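PDB 2QS7: uncharacterized protein from Sulfolobus solfataricus P2, which is of uncharacterised function but belongs to the DsrE/DsrF-like family and is a putative oxidoreductase. Local coordinates for residues A[89-94]-A[120-125]; A[27-32]-A[39-44]. All blocks are in the same frame, centred on the assembly; numbering follows the deposited sequence. Where two conformers were deposited one is given.

Interaction 1. Residues A[89-94]-A[120-125]; sequences QLVQQA and AEFVDD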
ATOM      1  N   GLN A  89       1.714 -17.901  11.977  1.00 55.72           N
ATOM      2  CA  GLN A  89       2.690 -18.935  12.267  1.00 54.85           C
ATOM      3  C   GLN A  89       4.000 -18.579  11.599  1.00 54.18           C
ATOM      4  O   GLN A  89       5.056 -18.771  12.167  1.00 53.27           O
ATOM      5  CB  GLN A  89       2.208 -20.290  11.773  1.00 55.47           C
ATOM      6  CG  GLN A  89       0.951 -20.755  12.501  1.00 57.60           C
ATOM      7  CD  GLN A  89       0.409 -22.067  11.977  1.00 59.70           C
ATOM      8  OE1 GLN A  89       0.579 -22.422  10.805  1.00 64.66           O
ATOM      9  NE2 GLN A  89      -0.256 -22.796  12.852  1.00 59.84           N
ATOM     10  N   LEU A  90       3.929 -18.032  10.389  1.00 53.64           N
ATOM     11  CA  LEU A  90       5.125 -17.576   9.694  1.00 53.58           C
ATOM     12  C   LEU A  90       5.799 -16.458  10.483  1.00 54.30           C
ATOM     13  O   LEU A  90       7.035 -16.412  10.572  1.00 53.64           O
ATOM     14  CB  LEU A  90       4.811 -17.121   8.262  1.00 52.27           C
ATOM     15  CG  LEU A  90       4.385 -18.169   7.222  1.00 55.75           C
ATOM     16  CD1 LEU A  90       3.955 -17.482   5.931  1.00 51.83           C
ATOM     17  CD2 LEU A  90       5.470 -19.205   6.940  1.00 51.03           C
ATOM     18  N   VAL A  91       5.012 -15.565  11.069  1.00 53.80           N
ATOM     19  CA  VAL A  91       5.603 -14.480  11.860  1.00 52.26           C
ATOM     20  C   VAL A  91       6.270 -15.035  13.140  1.00 53.59           C
ATOM     21  O   VAL A  91       7.447 -14.714  13.437  1.00 53.91           O
ATOM     22  CB  VAL A  91       4.595 -13.372  12.170  1.00 52.43           C
ATOM     23  CG1 VAL A  91       5.234 -12.309  13.074  1.00 51.79           C
ATOM     24  CG2 VAL A  91       4.125 -12.760  10.849  1.00 47.73           C
ATOM     25  N   GLN A  92       5.564 -15.906  13.853  1.00 54.36           N
ATOM     26  CA  GLN A  92       6.097 -16.454  15.077  1.00 54.81           C
ATOM     27  C   GLN A  92       7.352 -17.270  14.811  1.00 55.03           C
ATOM     28  O   GLN A  92       8.315 -17.192  15.574  1.00 55.58           O
ATOM     29  CB  GLN A  92       5.033 -17.281  15.835  1.00 55.81           C
ATOM     30  CG  GLN A  92       5.537 -17.951  17.116  1.00 60.11           C
ATOM     31  CD  GLN A  92       6.299 -17.017  18.077  1.00 74.58           C
ATOM     32  OE1 GLN A  92       7.441 -17.313  18.467  1.00 81.23           O
ATOM     33  NE2 GLN A  92       5.691 -15.885  18.435  1.00 72.46           N
ATOM     34  N   GLN A  93       7.352 -18.054  13.740  1.00 55.48           N
ATOM     35  CA  GLN A  93       8.537 -18.852  13.390  1.00 56.48           C
ATOM     36  C   GLN A  93       9.683 -17.914  13.043  1.00 56.26           C
ATOM     37  O   GLN A  93      10.827 -18.185  13.379  1.00 56.84           O
ATOM     38  CB  GLN A  93       8.270 -19.796  12.213  1.00 56.99           C
ATOM     39  N   ALA A  94       9.372 -16.808  12.373  1.00 54.95           N
ATOM     40  CA  ALA A  94      10.403 -15.832  12.007  1.00 54.63           C
ATOM     41  C   ALA A  94      11.043 -15.253  13.266  1.00 54.59           C
ATOM     42  O   ALA A  94      12.257 -15.079  13.301  1.00 54.37           O
ATOM     43  CB  ALA A  94       9.847 -14.737  11.137  1.00 51.44           C
ATOM     44  N   ALA A 120      -2.421 -10.760  21.030  1.00 57.73           N
ATOM     45  CA  ALA A 120      -1.666 -12.017  20.989  1.00 57.21           C
ATOM     46  C   ALA A 120      -0.358 -11.854  21.786  1.00 58.18           C
ATOM     47  O   ALA A 120       0.220 -10.750  21.878  1.00 57.44           O
ATOM     48  CB  ALA A 120      -1.361 -12.421  19.547  1.00 59.61           C
ATOM     49  N   GLU A 121       0.112 -12.971  22.333  1.00 57.66           N
ATOM     50  CA  GLU A 121       1.299 -12.998  23.185  1.00 58.80           C
ATOM     51  C   GLU A 121       2.557 -12.536  22.467  1.00 57.82           C
ATOM     52  O   GLU A 121       3.463 -11.995  23.090  1.00 57.54           O
ATOM     53  CB  GLU A 121       1.553 -14.421  23.707  1.00 60.45           C
ATOM     54  CG  GLU A 121       0.395 -15.007  24.534  1.00 74.82           C
ATOM     55  CD  GLU A 121       0.129 -14.261  25.847  1.00 88.54           C
ATOM     56  OE1 GLU A 121       1.035 -13.522  26.309  1.00 95.48           O
ATOM     57  OE2 GLU A 121      -0.977 -14.441  26.427  1.00 91.61           O
ATOM     58  N   PHE A 122       2.588 -12.739  21.158  1.00 56.67           N
ATOM     59  CA  PHE A 122       3.759 -12.423  20.386  1.00 58.71           C
ATOM     60  C   PHE A 122       3.957 -10.929  20.125  1.00 55.41           C
ATOM     61  O   PHE A 122       4.901 -10.556  19.467  1.00 54.46           O
ATOM     62  CB  PHE A 122       3.796 -13.289  19.114  1.00 63.04           C
ATOM     63  CG  PHE A 122       2.958 -12.794  17.960  1.00 67.50           C
ATOM     64  CD1 PHE A 122       1.895 -11.928  18.121  1.00 75.80           C
ATOM     65  CD2 PHE A 122       3.189 -13.310  16.695  1.00 73.42           C
ATOM     66  CE1 PHE A 122       1.149 -11.517  17.024  1.00 74.62           C
ATOM     67  CE2 PHE A 122       2.425 -12.907  15.602  1.00 76.02           C
ATOM     68  CZ  PHE A 122       1.409 -12.012  15.775  1.00 70.39           C
ATOM     69  N   VAL A 123       3.054 -10.086  20.623  1.00 54.22           N
ATOM     70  CA  VAL A 123       3.222  -8.639  20.493  1.00 53.19           C
ATOM     71  C   VAL A 123       4.262  -8.238  21.521  1.00 53.81           C
ATOM     72  O   VAL A 123       4.147  -8.564  22.702  1.00 52.24           O
ATOM     73  CB  VAL A 123       1.923  -7.880  20.751  1.00 53.97           C
ATOM     74  CG1 VAL A 123       2.168  -6.361  20.852  1.00 49.31           C
ATOM     75  CG2 VAL A 123       0.879  -8.247  19.672  1.00 54.43           C
ATOM     76  N   ASP A 124       5.286  -7.551  21.064  1.00 53.04           N
ATOM     77  CA  ASP A 124       6.378  -7.117  21.910  1.00 54.22           C
ATOM     78  C   ASP A 124       6.076  -5.815  22.632  1.00 54.10           C
ATOM     79  O   ASP A 124       6.457  -5.641  23.769  1.00 52.76           O
ATOM     80  CB  ASP A 124       7.650  -6.984  21.051  1.00 55.23           C
ATOM     81  CG  ASP A 124       8.071  -8.322  20.489  1.00 57.62           C
ATOM     82  OD1 ASP A 124       8.295  -9.227  21.316  1.00 62.06           O
ATOM     83  OD2 ASP A 124       8.125  -8.505  19.255  1.00 58.03           O
ATOM     84  N   ASP A 125       5.397  -4.882  21.991  1.00 54.69           N
ATOM     85  CA  ASP A 125       5.127  -3.622  22.647  1.00 55.19           C
ATOM     86  C   ASP A 125       4.021  -2.863  21.946  1.00 54.14           C
ATOM     87  O   ASP A 125       3.687  -3.157  20.815  1.00 53.74           O
ATOM     88  CB  ASP A 125       6.397  -2.755  22.664  1.00 58.16           C
ATOM     89  CG  ASP A 125       6.406  -1.741  23.809  1.00 66.26           C
ATOM     90  OD1 ASP A 125       5.374  -1.597  24.536  1.00 73.71           O
ATOM     91  OD2 ASP A 125       7.460  -1.090  23.994  1.00 77.60           O
TER
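Phe122 meets helix 87-97 through two unlike neighbours, Val91 and Gln92. Val91 offers the methyl branch CG1, which lies 3.8 Å from Phe122 CE2; the two side chains cross at about a right angle, and the methyl comes to the ring obliquely. Valine's branch at CB sets CG1 close to the helix backbone, where it meets the ring without a long flexible chain. Gln92, on the more exposed flank, comes closest with NE2, 3.3 Å from Phe122 CB; at the ring's edge, near its plane, NE2 lies 4.0 Å from Phe122 CD2, packing without a hydrogen bond, the amide turned 42° from the ring. The chain of Gln92 leaves the helix with CG opposite the backbone N (chi1 177°) and then bends at chi2 (50°), which brings NE2 alongside the CB end of the phenylalanine. The contact joins a helix on one face of a five-stranded parallel sheet to the loop leading into strand 125-127, outermost in this chain's sheet. Phe122 occupies the third position of a type I beta turn from Ala120 to Val123, closed by the bond from Val123 N to Ala120 O (3.2 Å). Lys95 hydrogen-bonds Phe122 O and forms a salt bridge with Asp124, while Ile51 also packs on the phenylalanine.

Interaction 2. Residues A[27-32]-A[39-44]; sequences ILTSGA and VNLFFT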
ATOM      1  N   ILE A  27       4.872 -13.943   4.569  1.00 50.26           N
ATOM      2  CA  ILE A  27       5.880 -14.403   3.623  1.00 52.58           C
ATOM      3  C   ILE A  27       7.054 -13.427   3.593  1.00 51.32           C
ATOM      4  O   ILE A  27       8.200 -13.834   3.575  1.00 53.62           O
ATOM      5  CB  ILE A  27       5.263 -14.603   2.203  1.00 52.67           C
ATOM      6  CG1 ILE A  27       4.250 -15.752   2.214  1.00 52.35           C
ATOM      7  CG2 ILE A  27       6.351 -14.880   1.176  1.00 51.05           C
ATOM      8  CD1 ILE A  27       3.359 -15.753   1.014  1.00 52.41           C
ATOM      9  N   LEU A  28       6.772 -12.140   3.584  1.00 51.34           N
ATOM     10  CA  LEU A  28       7.855 -11.150   3.638  1.00 52.62           C
ATOM     11  C   LEU A  28       8.642 -11.296   4.927  1.00 50.93           C
ATOM     12  O   LEU A  28       9.860 -11.249   4.929  1.00 50.84           O
ATOM     13  CB  LEU A  28       7.297  -9.739   3.588  1.00 52.48           C
ATOM     14  CG  LEU A  28       6.956  -9.204   2.217  1.00 57.75           C
ATOM     15  CD1 LEU A  28       5.902  -8.121   2.351  1.00 59.57           C
ATOM     16  CD2 LEU A  28       8.237  -8.677   1.548  1.00 58.07           C
ATOM     17  N   THR A  29       7.928 -11.414   6.046  1.00 50.98           N
ATOM     18  CA  THR A  29       8.597 -11.497   7.334  1.00 49.32           C
ATOM     19  C   THR A  29       9.491 -12.711   7.409  1.00 50.02           C
ATOM     20  O   THR A  29      10.632 -12.628   7.825  1.00 50.90           O
ATOM     21  CB  THR A  29       7.585 -11.533   8.467  1.00 52.78           C
ATOM     22  OG1 THR A  29       6.814 -10.326   8.409  1.00 50.48           O
ATOM     23  CG2 THR A  29       8.287 -11.629   9.812  1.00 45.70           C
ATOM     24  N   SER A  30       8.945 -13.847   6.978  1.00 50.88           N
ATOM     25  CA  SER A  30       9.624 -15.131   7.039  1.00 51.03           C
ATOM     26  C   SER A  30      10.852 -15.139   6.148  1.00 50.53           C
ATOM     27  O   SER A  30      11.938 -15.542   6.562  1.00 50.29           O
ATOM     28  CB  SER A  30       8.654 -16.221   6.584  1.00 52.42           C
ATOM     29  OG  SER A  30       9.143 -17.512   6.883  1.00 57.87           O
ATOM     30  N   GLY A  31      10.665 -14.667   4.922  1.00 51.03           N
ATOM     31  CA  GLY A  31      11.759 -14.614   3.938  1.00 50.40           C
ATOM     32  C   GLY A  31      12.846 -13.645   4.340  1.00 50.81           C
ATOM     33  O   GLY A  31      13.997 -13.974   4.284  1.00 52.32           O
ATOM     34  N   ALA A  32      12.474 -12.451   4.787  1.00 51.38           N
ATOM     35  CA  ALA A  32      13.464 -11.461   5.210  1.00 49.24           C
ATOM     36  C   ALA A  32      14.246 -11.935   6.434  1.00 50.16           C
ATOM     37  O   ALA A  32      15.483 -11.811   6.460  1.00 50.18           O
ATOM     38  CB  ALA A  32      12.745 -10.088   5.455  1.00 48.11           C
ATOM     39  N   VAL A  39      13.386  -7.342  11.145  1.00 49.93           N
ATOM     40  CA  VAL A  39      12.061  -7.042  10.660  1.00 49.72           C
ATOM     41  C   VAL A  39      11.235  -6.436  11.787  1.00 51.99           C
ATOM     42  O   VAL A  39      11.201  -6.974  12.887  1.00 50.54           O
ATOM     43  CB  VAL A  39      11.330  -8.312  10.094  1.00 51.50           C
ATOM     44  CG1 VAL A  39       9.989  -7.964   9.567  1.00 44.53           C
ATOM     45  CG2 VAL A  39      12.161  -8.971   8.993  1.00 43.90           C
ATOM     46  N   ASN A  40      10.573  -5.320  11.482  1.00 51.14           N
ATOM     47  CA  ASN A  40       9.707  -4.651  12.425  1.00 49.98           C
ATOM     48  C   ASN A  40       8.319  -4.628  11.832  1.00 50.28           C
ATOM     49  O   ASN A  40       8.136  -4.180  10.714  1.00 50.67           O
ATOM     50  CB  ASN A  40      10.169  -3.207  12.688  1.00 47.87           C
ATOM     51  CG  ASN A  40      11.562  -3.132  13.156  1.00 48.44           C
ATOM     52  OD1 ASN A  40      11.896  -3.646  14.223  1.00 50.24           O
ATOM     53  ND2 ASN A  40      12.400  -2.469  12.374  1.00 49.25           N
ATOM     54  N   LEU A  41       7.341  -5.118  12.584  1.00 50.12           N
ATOM     55  CA  LEU A  41       5.950  -5.073  12.131  1.00 50.62           C
ATOM     56  C   LEU A  41       5.165  -4.171  13.054  1.00 51.60           C
ATOM     57  O   LEU A  41       5.258  -4.284  14.279  1.00 53.47           O
ATOM     58  CB  LEU A  41       5.336  -6.466  12.140  1.00 50.02           C
ATOM     59  CG  LEU A  41       6.061  -7.540  11.311  1.00 51.44           C
ATOM     60  CD1 LEU A  41       5.385  -8.926  11.549  1.00 52.46           C
ATOM     61  CD2 LEU A  41       6.087  -7.198   9.849  1.00 48.99           C
ATOM     62  N   PHE A  42       4.380  -3.288  12.454  1.00 52.41           N
ATOM     63  CA  PHE A  42       3.517  -2.380  13.200  0.50 53.10           C
ATOM     64  C   PHE A  42       2.068  -2.607  12.788  1.00 53.17           C
ATOM     65  O   PHE A  42       1.653  -2.247  11.677  1.00 53.29           O
ATOM     66  CB  PHE A  42       3.896  -0.937  12.938  0.50 50.14           C
ATOM     67  CG  PHE A  42       3.106   0.043  13.753  0.50 53.69           C
ATOM     68  CD1 PHE A  42       3.257   0.101  15.116  0.50 48.87           C
ATOM     69  CD2 PHE A  42       2.212   0.914  13.157  0.50 55.92           C
ATOM     70  CE1 PHE A  42       2.536   1.018  15.850  0.50 50.96           C
ATOM     71  CE2 PHE A  42       1.518   1.817  13.896  0.50 46.03           C
ATOM     72  CZ  PHE A  42       1.673   1.868  15.218  0.50 43.49           C
ATOM     73  N   PHE A  43       1.286  -3.220  13.684  1.00 52.80           N
ATOM     74  CA  PHE A  43      -0.099  -3.524  13.386  1.00 52.14           C
ATOM     75  C   PHE A  43      -0.991  -2.387  13.790  1.00 53.74           C
ATOM     76  O   PHE A  43      -1.011  -1.989  14.945  1.00 54.58           O
ATOM     77  CB  PHE A  43      -0.537  -4.807  14.056  1.00 52.05           C
ATOM     78  CG  PHE A  43       0.099  -6.018  13.478  1.00 52.21           C
ATOM     79  CD1 PHE A  43       1.383  -6.373  13.850  1.00 48.86           C
ATOM     80  CD2 PHE A  43      -0.581  -6.823  12.572  1.00 51.93           C
ATOM     81  CE1 PHE A  43       1.996  -7.507  13.329  1.00 52.75           C
ATOM     82  CE2 PHE A  43       0.037  -7.969  12.033  1.00 55.33           C
ATOM     83  CZ  PHE A  43       1.343  -8.297  12.418  1.00 51.64           C
ATOM     84  N   THR A  44      -1.752  -1.889  12.830  1.00 54.03           N
ATOM     85  CA  THR A  44      -2.602  -0.744  13.034  1.00 53.03           C
ATOM     86  C   THR A  44      -3.938  -0.970  12.335  1.00 52.93           C
ATOM     87  O   THR A  44      -4.062  -1.823  11.466  1.00 52.59           O
ATOM     88  CB  THR A  44      -1.886   0.529  12.531  1.00 55.46           C
ATOM     89  OG1 THR A  44      -2.604   1.677  12.981  1.00 54.67           O
ATOM     90  CG2 THR A  44      -1.753   0.550  10.985  1.00 51.38           C
TER
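Val39 and Thr29 bury the most surface here, 59 and 58 Å², and Leu41 and Ala32 complete the contact between helix 19-34 and strand 38-43. The two branches of Val39 divide the work: CG1 lies 4.0 Å from Thr29 CG2, and CG2 sits 3.8 Å from Ala32 CB, about one helical turn farther on. With CG1 anti to the backbone N (chi1 -178°), that methyl is turned to the Thr29 side chain and CG2 chiefly to Ala32. Cutting Val39 back to an alanine removes both methyls and is likely to open a gap beside Thr29 and Ala32. Thr29 meets Leu41 end to end, its OG1 lying 3.5 Å from Leu41 CD2 and 3.7 Å from Leu41 CD1, against both arms of the fork. A hydroxyl is tolerated against this apolar end because OG1 is hydrogen-bonded to Val25 O, one turn back in the helix. The small Ala32 offers just its CB to Val39, and Leu41 has the length to span the distance to the helix. Segments 27-32 and 39-43 run nearly antiparallel, at 161°, with axes 9.4 Å apart at closest approach. This is the packing of a crossover helix on the strand it leads into, in the beta-alpha-beta unit of strand 9-14, helix 19-34 and strand 38-43.

Interactions 1 and 2 have centres about 10 Å apart and touch directly, sharing a largely apolar layer between the helices and the parallel sheet. Val91 belongs to both: besides facing the phenylalanine of interaction 1, its CG1 lies 3.7 Å from Leu41 CD1 of interaction 2. Helix 87-97 also packs against helix 19-34, with Ala94 CB 3.7 Å from Thr29 CG2 and Leu90 CD2 4.0 Å from Ser30 OG; Ala94, with only a CB, lets the threonine methyl lie against it. Both segments of interaction 2 precede those of interaction 1 in the sequence. Beyond the pair, Ile27, Leu28 and Ala32 pack against a second subunit, so helix 19-34 serves both core and assembly, whereas neither segment of interaction 1 meets another chain of the assembly.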